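Local coordinates for trehalose synthase regulatory protein (Candida albicans, PDB 5HUS) that probably serves as a regulatory subunit of the trehalose synthase complex, its C-terminal part having a trehalose-phosphatase-like fold of the HAD clan, at residues 273-278 with 288-293. Sequence-based numbering, arbitrary orientation.
Sequences TLTVTL and TAATYG
Y292 pairs with V276 in parallel register and lays its ring beside strand 273-278. Y292 uses its backbone N and O to bond to this strand. Y292 N gives to T275 O at 3.0 Å. Y292 O takes T277 N at 2.9 Å. T275 O also lies near the plane of the Y292 ring, at the edge that carries CD2. On the face that holds Y292 and V276, the L274 side chain crosses the tyrosine at about a right angle. L274 CG is 3.8 Å from Y292 CD2, brought there with CG anti to the backbone N (chi1 -173°). Helix 8-15 covers this side, with W14 on L274 and A10 on Y292. Strand 292-294 lies between 4-5 and 272-278 in the mainly parallel sheet of the Rossmann-like HAD core. T275 and T277 are on the other face. T275 packs against Y260 and V263 of helix 254-265, and T277 OG1 makes a weak bond to Y260 there. T275 OG1 accepts T291 N at 3.1 Å and is also bonded to N264. A water bridges T275 N and T291 OG1. T277 puts its methyl, not its hydroxyl, between the backbone N and the carbonyl carbon. T277 CG2 thus packs 3.9 Å from A290 CB. Just before this, T288 OG1 accepts A290 N at 3.0 Å in an ST turn, and E257 holds the same hydroxyl from the helix.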
# COMPACT_ATOMS: atom_id res chain seq x y z
N THR A 273 8.51 -12.34 10.87
CA THR A 273 7.74 -11.20 10.38
C THR A 273 8.23 -9.96 11.11
O THR A 273 8.68 -10.04 12.24
CB THR A 273 6.21 -11.37 10.58
OG1 THR A 273 5.89 -11.36 11.98
CG2 THR A 273 5.71 -12.67 9.95
N LEU A 274 8.15 -8.82 10.45
CA LEU A 274 8.56 -7.57 11.07
C LEU A 274 7.73 -6.44 10.49
O LEU A 274 7.57 -6.34 9.28
CB LEU A 274 10.06 -7.32 10.86
CG LEU A 274 10.75 -6.14 11.56
CD1 LEU A 274 12.25 -6.41 11.67
CD2 LEU A 274 10.51 -4.81 10.85
N THR A 275 7.19 -5.61 11.36
CA THR A 275 6.49 -4.42 10.93
C THR A 275 7.19 -3.20 11.52
O THR A 275 7.57 -3.20 12.69
CB THR A 275 5.02 -4.44 11.36
OG1 THR A 275 4.94 -4.75 12.76
CG2 THR A 275 4.25 -5.50 10.58
N VAL A 276 7.37 -2.17 10.70
CA VAL A 276 8.04 -0.95 11.15
C VAL A 276 7.34 0.26 10.55
O VAL A 276 6.97 0.27 9.37
CB VAL A 276 9.54 -0.96 10.77
CG1 VAL A 276 9.74 -1.27 9.30
CG2 VAL A 276 10.19 0.36 11.14
N THR A 277 7.13 1.29 11.37
CA THR A 277 6.49 2.49 10.90
C THR A 277 7.43 3.69 10.96
O THR A 277 8.29 3.77 11.84
CB THR A 277 5.22 2.83 11.71
OG1 THR A 277 4.59 3.98 11.15
CG2 THR A 277 5.54 3.11 13.18
N LEU A 278 7.26 4.59 10.00
CA LEU A 278 7.90 5.89 10.04
C LEU A 278 7.22 6.74 11.10
O LEU A 278 5.99 6.84 11.13
CB LEU A 278 7.83 6.57 8.67
CG LEU A 278 8.74 5.98 7.60
CD1 LEU A 278 8.29 6.39 6.21
CD2 LEU A 278 10.17 6.43 7.85
N THR A 288 -0.32 2.54 17.24
CA THR A 288 0.01 1.70 16.09
C THR A 288 0.23 0.24 16.47
O THR A 288 0.58 -0.07 17.62
CB THR A 288 1.27 2.20 15.37
OG1 THR A 288 1.52 1.38 14.22
CG2 THR A 288 2.47 2.14 16.30
N ALA A 289 0.05 -0.65 15.50
CA ALA A 289 0.31 -2.07 15.69
C ALA A 289 1.69 -2.45 15.17
O ALA A 289 2.12 -3.59 15.34
CB ALA A 289 -0.76 -2.90 15.00
N ALA A 290 2.38 -1.49 14.55
CA ALA A 290 3.76 -1.73 14.11
C ALA A 290 4.63 -2.03 15.33
O ALA A 290 4.48 -1.41 16.38
CB ALA A 290 4.30 -0.54 13.34
N THR A 291 5.54 -2.99 15.19
CA THR A 291 6.44 -3.33 16.29
C THR A 291 7.54 -2.30 16.46
O THR A 291 7.86 -1.90 17.59
CB THR A 291 7.09 -4.71 16.08
OG1 THR A 291 6.07 -5.69 15.82
CG2 THR A 291 7.90 -5.12 17.31
N TYR A 292 8.10 -1.85 15.34
CA TYR A 292 9.26 -0.95 15.35
C TYR A 292 8.94 0.42 14.78
O TYR A 292 7.98 0.58 14.02
CB TYR A 292 10.41 -1.57 14.56
CG TYR A 292 10.96 -2.85 15.13
CD1 TYR A 292 12.05 -2.83 15.99
CD2 TYR A 292 10.42 -4.08 14.79
CE1 TYR A 292 12.57 -4.00 16.52
CE2 TYR A 292 10.94 -5.26 15.30
CZ TYR A 292 12.01 -5.21 16.17
OH TYR A 292 12.53 -6.38 16.68
N GLY A 293 9.76 1.41 15.12
CA GLY A 293 9.63 2.74 14.53
C GLY A 293 10.96 3.29 14.02
O GLY A 293 12.01 3.02 14.60
O HOH W 1 7.23 -7.18 14.10